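Local coordinates for xyloglucan-specific endo-beta-1,4-glucanase (Uncultured bacterium, PDB 4W88), which probably cleaves the beta-1,4-linked glucan backbone of xyloglucan as an endo-acting, xyloglucan-specific member of glycoside hydrolase family 5, at residues A[18-23]-A[304-309]; A[58-63]-A[96-101]. The protein carries 1 engineered substitution. All blocks are in the same frame, centred on the assembly; numbering follows the deposited sequence.

Contact 1 (A[18-23]-A[304-309]); sequences LGNTLD and WDNNIY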
loop_
_atom_site.group_PDB
_atom_site.type_symbol
_atom_site.label_atom_id
_atom_site.label_comp_id
_atom_site.label_asym_id
_atom_site.label_seq_id
_atom_site.Cartn_x
_atom_site.Cartn_y
_atom_site.Cartn_z
ATOM N N LEU A 18 -6.443 5.374 2.572
ATOM C CA LEU A 18 -6.971 5.985 3.839
ATOM C C LEU A 18 -5.813 6.130 4.834
ATOM O O LEU A 18 -5.702 5.384 5.835
ATOM C CB LEU A 18 -8.047 5.029 4.391
ATOM C CG LEU A 18 -8.878 5.549 5.588
ATOM C CD1 LEU A 18 -9.750 6.753 5.233
ATOM C CD2 LEU A 18 -9.660 4.374 6.102
ATOM N N GLY A 19 -4.944 7.115 4.568
ATOM C CA GLY A 19 -3.699 7.228 5.306
ATOM C C GLY A 19 -3.827 7.867 6.700
ATOM O O GLY A 19 -4.720 8.673 6.940
ATOM N N ASN A 20 -2.910 7.498 7.616
ATOM C CA ASN A 20 -2.813 8.092 8.965
ATOM C C ASN A 20 -4.113 7.892 9.772
ATOM O O ASN A 20 -4.575 8.830 10.460
ATOM C CB ASN A 20 -2.401 9.582 8.915
ATOM C CG ASN A 20 -0.906 9.775 8.727
ATOM O OD1 ASN A 20 -0.163 8.863 8.253
ATOM N ND2 ASN A 20 -0.445 10.955 9.009
ATOM N N THR A 21 -4.711 6.708 9.548
ATOM C CA THR A 21 -6.074 6.380 10.081
ATOM C C THR A 21 -5.974 5.068 10.857
ATOM O O THR A 21 -5.456 5.113 11.981
ATOM C CB THR A 21 -7.093 6.482 8.953
ATOM O OG1 THR A 21 -6.955 7.748 8.277
ATOM C CG2 THR A 21 -8.476 6.306 9.398
ATOM N N LEU A 22 -6.352 3.920 10.276
ATOM C CA LEU A 22 -6.224 2.667 11.001
ATOM C C LEU A 22 -4.749 2.234 11.184
ATOM O O LEU A 22 -4.446 1.339 11.983
ATOM C CB LEU A 22 -7.047 1.595 10.351
ATOM C CG LEU A 22 -8.547 1.917 10.279
ATOM C CD1 LEU A 22 -9.211 0.771 9.558
ATOM C CD2 LEU A 22 -9.170 2.041 11.652
ATOM N N ASP A 23 -3.856 2.876 10.442
ATOM C CA ASP A 23 -2.422 2.689 10.522
ATOM C C ASP A 23 -1.784 3.494 11.620
ATOM O O ASP A 23 -0.626 3.235 11.971
ATOM C CB ASP A 23 -1.709 3.032 9.193
ATOM C CG ASP A 23 -2.210 4.334 8.547
ATOM O OD1 ASP A 23 -3.455 4.585 8.449
ATOM O OD2 ASP A 23 -1.322 5.109 8.063
ATOM N N TRP A 304 -1.197 7.977 -1.893
ATOM C CA TRP A 304 -1.164 8.174 -0.466
ATOM C C TRP A 304 -1.872 9.494 -0.026
ATOM O O TRP A 304 -1.530 10.587 -0.522
ATOM C CB TRP A 304 0.279 8.198 0.023
ATOM C CG TRP A 304 0.303 8.309 1.526
ATOM C CD1 TRP A 304 0.721 9.374 2.292
ATOM C CD2 TRP A 304 -0.048 7.249 2.442
ATOM N NE1 TRP A 304 0.573 9.067 3.627
ATOM C CE2 TRP A 304 0.140 7.756 3.749
ATOM C CE3 TRP A 304 -0.508 5.951 2.270
ATOM C CZ2 TRP A 304 -0.157 6.995 4.893
ATOM C CZ3 TRP A 304 -0.752 5.206 3.361
ATOM C CH2 TRP A 304 -0.586 5.706 4.650
ATOM N N ASP A 305 -2.914 9.383 0.805
ATOM C CA ASP A 305 -3.648 10.510 1.284
ATOM C C ASP A 305 -3.776 10.474 2.797
ATOM O O ASP A 305 -4.562 9.712 3.369
ATOM C CB ASP A 305 -5.017 10.613 0.593
ATOM C CG ASP A 305 -5.776 11.886 0.955
ATOM O OD1 ASP A 305 -5.456 12.535 2.015
ATOM O OD2 ASP A 305 -6.706 12.260 0.158
ATOM N N ASN A 306 -3.006 11.385 3.429
ATOM C CA ASN A 306 -2.996 11.489 4.885
ATOM C C ASN A 306 -3.841 12.583 5.522
ATOM O O ASN A 306 -3.750 12.821 6.756
ATOM C CB ASN A 306 -1.539 11.540 5.407
ATOM C CG ASN A 306 -0.773 12.724 4.870
ATOM O OD1 ASN A 306 -1.388 13.600 4.257
ATOM N ND2 ASN A 306 0.498 12.809 5.187
ATOM N N ASN A 307 -4.596 13.288 4.691
ATOM C CA ASN A 307 -5.425 14.446 5.115
ATOM C C ASN A 307 -4.613 15.598 5.655
ATOM O O ASN A 307 -5.161 16.404 6.396
ATOM C CB ASN A 307 -6.466 13.981 6.113
ATOM C CG ASN A 307 -7.620 14.940 6.288
ATOM O OD1 ASN A 307 -7.947 15.700 5.385
ATOM N ND2 ASN A 307 -8.236 14.910 7.445
ATOM N N ILE A 308 -3.345 15.725 5.222
ATOM C CA ILE A 308 -2.523 16.867 5.626
ATOM C C ILE A 308 -2.321 17.737 4.405
ATOM O O ILE A 308 -1.754 17.286 3.432
ATOM C CB ILE A 308 -1.172 16.447 6.222
ATOM C CG1 ILE A 308 -1.400 15.616 7.497
ATOM C CG2 ILE A 308 -0.343 17.690 6.540
ATOM C CD1 ILE A 308 -0.101 15.099 8.086
ATOM N N TYR A 309 -2.753 19.005 4.471
ATOM C CA TYR A 309 -2.625 19.918 3.343
ATOM C C TYR A 309 -2.305 21.341 3.816
ATOM O O TYR A 309 -1.363 21.931 3.346
ATOM C CB TYR A 309 -3.912 19.939 2.508
ATOM C CG TYR A 309 -3.831 20.698 1.200
ATOM C CD1 TYR A 309 -3.336 20.080 0.075
ATOM C CD2 TYR A 309 -4.257 21.991 1.090
ATOM C CE1 TYR A 309 -3.273 20.733 -1.122
ATOM C CE2 TYR A 309 -4.201 22.666 -0.117
ATOM C CZ TYR A 309 -3.701 22.035 -1.232
ATOM O OH TYR A 309 -3.618 22.587 -2.501
HETATM O O HOH W 1 1.479 10.107 6.236
#
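One water oxygen is gripped by three side chains: it accepts from Trp304 NE1 at 3.0 Å and from Asn306 ND2, and donates a hydrogen bond to Asn20 OD1 at 2.9 Å. The water and Asn20 OD1 both sit at the rim of the indole, in its plane, and Asn306 ND2 also donates to Glu314 O. The two asparagines lie alongside each other, with Asn20 ND2 3.8 Å from Asn306 CB, while Asn306 OD1 reaches forward to Ile308 N, an Asx turn. With CG trans to the backbone nitrogen (chi1 -176°), Trp304 lays its six-membered ring against Gly19, whose CA makes a CH-pi contact over one face, 3.9 Å from the centroid. Beside it, Gly19 N donates to Asp305 O at 2.9 Å, with the hydrogen well off the straight line. Asp23 OD2 reaches the indole edge 3.5 Å from Trp304 CH2 and also accepts from Asn20 N; Asp23 OD1 takes Thr21 N at 2.7 Å. An alanine at Asp23 is likely to leave the amides of Asn20 and Thr21 without these acceptors and to let the turn shift against the indole. The contact joins the C-terminal ends of strands 15-18 and 300-305, the first and last of the barrel, with Leu18 and Leu22 resting on helix 78-92 and Trp304 lying against Tyr225 of the glycan pocket.

Contact 2 (A[58-63]-A[96-101]); sequences IRIPVT and MYIILD
Ile58, Arg59 and Ile60 pair with Ile98, Ile99 and Leu100 in neighbouring parallel strands of this TIM barrel, joined through helix 78-92 as a beta-alpha-beta crossover. The axes of strands 58-60 and 97-101 pass 4.7 Å apart at 19°. Ile58 is bonded at both ends, its N donating to Tyr97 O and its O accepting from Ile99 N; Ile99 O then takes Ile60 N at 2.8 Å in an almost straight bond (174°). The backbone of Arg59 faces the other neighbour and pairs with Trp16 and Leu18. Beyond the last of these backbone bonds a side chain takes over: Asp101 OD1 accepts Val62 N at 3.0 Å, the donor arriving nearly along the C-O axis. The other carboxylate oxygen, OD2, accepts from His103 ND1 and stands over one face of the Arg59 guanidinium, 3.4 Å from Arg59 NH2; this is a salt bridge of charges alone, since no N-H points at the oxygen. Arg59 N-H groups bond elsewhere: NE to Glu145, NH1 to Glu271 and Asn17, NH2 to Asn148. The arginine chain, extended from CG to NE, carries the guanidinium into the barrel on the face it shares with Ile99. Asp101 O, by contrast, is buried without a partner in the model. Ile58, Ile60, Ile98 and Leu100 point to the other face, where Ile58 and Ile98 meet Ala91 of helix 78-92. There the selenomethionine Met96 brings its CE to 3.9 Å from Ile58 CB, and Ile60 CD1 meets Ile98 CG2. Val62 CG2 touches Leu100 CD1 at 3.6 Å.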
loop_
_atom_site.group_PDB
_atom_site.type_symbol
_atom_site.label_atom_id
_atom_site.label_comp_id
_atom_site.label_asym_id
_atom_site.label_seq_id
_atom_site.Cartn_x
_atom_site.Cartn_y
_atom_site.Cartn_z
ATOM N N ILE A 58 -9.578 1.392 -3.061
ATOM C CA ILE A 58 -9.138 1.985 -1.775
ATOM C C ILE A 58 -8.184 0.986 -1.107
ATOM O O ILE A 58 -8.478 -0.205 -0.981
ATOM C CB ILE A 58 -10.337 2.333 -0.832
ATOM C CG1 ILE A 58 -9.873 3.024 0.434
ATOM C CG2 ILE A 58 -11.240 1.120 -0.537
ATOM C CD1 ILE A 58 -11.018 3.635 1.235
ATOM N N ARG A 59 -7.056 1.522 -0.632
ATOM C CA ARG A 59 -6.132 0.806 0.213
ATOM C C ARG A 59 -6.420 1.303 1.671
ATOM O O ARG A 59 -6.472 2.520 1.923
ATOM C CB ARG A 59 -4.693 0.987 -0.217
ATOM C CG ARG A 59 -3.689 0.288 0.691
ATOM C CD ARG A 59 -2.366 0.258 -0.074
ATOM N NE ARG A 59 -1.187 -0.402 0.493
ATOM C CZ ARG A 59 -0.224 0.203 1.153
ATOM N NH1 ARG A 59 -0.306 1.454 1.544
ATOM N NH2 ARG A 59 0.893 -0.475 1.355
ATOM N N ILE A 60 -6.616 0.319 2.572
ATOM C CA ILE A 60 -6.920 0.560 3.959
ATOM C C ILE A 60 -5.752 0.059 4.750
ATOM O O ILE A 60 -5.631 -1.152 5.077
ATOM C CB ILE A 60 -8.199 -0.173 4.368
ATOM C CG1 ILE A 60 -9.391 0.303 3.481
ATOM C CG2 ILE A 60 -8.531 0.058 5.840
ATOM C CD1 ILE A 60 -10.669 -0.488 3.540
ATOM N N PRO A 61 -4.800 0.961 5.015
ATOM C CA PRO A 61 -3.651 0.531 5.817
ATOM C C PRO A 61 -4.055 0.382 7.267
ATOM O O PRO A 61 -4.755 1.227 7.818
ATOM C CB PRO A 61 -2.673 1.664 5.632
ATOM C CG PRO A 61 -3.493 2.845 5.265
ATOM C CD PRO A 61 -4.689 2.344 4.546
ATOM N N VAL A 62 -3.569 -0.686 7.885
ATOM C CA VAL A 62 -3.935 -0.998 9.252
ATOM C C VAL A 62 -2.690 -1.433 10.039
ATOM O O VAL A 62 -1.963 -2.319 9.590
ATOM C CB VAL A 62 -4.955 -2.110 9.360
ATOM C CG1 VAL A 62 -5.377 -2.308 10.785
ATOM C CG2 VAL A 62 -6.197 -1.810 8.533
ATOM N N THR A 63 -2.476 -0.853 11.213
ATOM C CA THR A 63 -1.395 -1.313 12.072
ATOM C C THR A 63 -2.058 -2.099 13.176
ATOM O O THR A 63 -2.892 -1.581 13.946
ATOM C CB THR A 63 -0.543 -0.132 12.688
ATOM O OG1 THR A 63 -0.024 0.647 11.567
ATOM C CG2 THR A 63 0.602 -0.697 13.500
HETATM N N MSE A 96 -16.342 -1.291 -4.441
HETATM C CA MSE A 96 -14.940 -0.871 -4.672
HETATM C C MSE A 96 -13.979 -2.051 -4.626
HETATM O O MSE A 96 -14.272 -3.094 -4.021
HETATM C CB MSE A 96 -14.524 0.155 -3.621
HETATM C CG MSE A 96 -15.317 1.434 -3.744
HETATM SE SE MSE A 96 -14.868 2.693 -2.315
HETATM C CE MSE A 96 -13.272 3.467 -3.063
ATOM N N TYR A 97 -12.844 -1.883 -5.340
ATOM C CA TYR A 97 -11.670 -2.729 -5.179
ATOM C C TYR A 97 -10.969 -2.268 -3.911
ATOM O O TYR A 97 -10.863 -1.059 -3.657
ATOM C CB TYR A 97 -10.791 -2.680 -6.441
ATOM C CG TYR A 97 -11.533 -3.301 -7.613
ATOM C CD1 TYR A 97 -12.483 -2.566 -8.385
ATOM C CD2 TYR A 97 -11.409 -4.637 -7.846
ATOM C CE1 TYR A 97 -13.238 -3.209 -9.339
ATOM C CE2 TYR A 97 -12.113 -5.278 -8.831
ATOM C CZ TYR A 97 -13.026 -4.585 -9.558
ATOM O OH TYR A 97 -13.758 -5.320 -10.476
ATOM N N ILE A 98 -10.419 -3.217 -3.163
ATOM C CA ILE A 98 -9.943 -2.935 -1.823
ATOM C C ILE A 98 -8.610 -3.623 -1.575
ATOM O O ILE A 98 -8.492 -4.826 -1.897
ATOM C CB ILE A 98 -10.939 -3.411 -0.740
ATOM C CG1 ILE A 98 -12.332 -2.874 -1.042
ATOM C CG2 ILE A 98 -10.461 -2.983 0.654
ATOM C CD1 ILE A 98 -13.456 -3.573 -0.288
ATOM N N ILE A 99 -7.703 -2.938 -0.926
ATOM C CA ILE A 99 -6.546 -3.592 -0.355
ATOM C C ILE A 99 -6.531 -3.382 1.122
ATOM O O ILE A 99 -6.552 -2.271 1.580
ATOM C CB ILE A 99 -5.208 -3.103 -0.964
ATOM C CG1 ILE A 99 -5.141 -3.375 -2.471
ATOM C CG2 ILE A 99 -4.020 -3.639 -0.188
ATOM C CD1 ILE A 99 -3.914 -2.703 -3.127
ATOM N N LEU A 100 -6.465 -4.495 1.843
ATOM C CA LEU A 100 -6.209 -4.520 3.288
ATOM C C LEU A 100 -4.743 -4.942 3.529
ATOM O O LEU A 100 -4.329 -5.997 3.046
ATOM C CB LEU A 100 -7.075 -5.562 3.970
ATOM C CG LEU A 100 -6.924 -5.716 5.468
ATOM C CD1 LEU A 100 -7.242 -4.439 6.232
ATOM C CD2 LEU A 100 -7.773 -6.923 5.915
ATOM N N ASP A 101 -3.963 -4.115 4.235
ATOM C CA ASP A 101 -2.613 -4.499 4.574
ATOM C C ASP A 101 -2.397 -4.717 6.074
ATOM O O ASP A 101 -3.337 -4.571 6.871
ATOM C CB ASP A 101 -1.581 -3.519 4.000
ATOM C CG ASP A 101 -1.328 -2.251 4.827
ATOM O OD1 ASP A 101 -1.827 -2.112 5.929
ATOM O OD2 ASP A 101 -0.475 -1.400 4.293
#

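The two contacts lie on one closed eight-stranded parallel sheet, their centres about 12 Å apart. Contact 1 lies at the C-terminal ends of the first and last strands, 15-18 and 300-305, where the barrel closes; contact 2 pairs the second and third, and both its segments fall between those of contact 1 along the chain. Strand 15-18 of contact 1 lies next to strand 57-60 of contact 2, and Leu18 N lies 2.9 Å from Arg59 O, a backbone hydrogen bond. Pro61 CG packs against Leu18 O; further along, Asp23 O meets Thr63 OG1, probably a hydrogen bond. Helix 78-92 backs both contacts. The side chains of Trp304 and Arg59 are about 7 Å and 8 Å from bound glucose, consistent with both contacts lying beside the sugar-binding pocket.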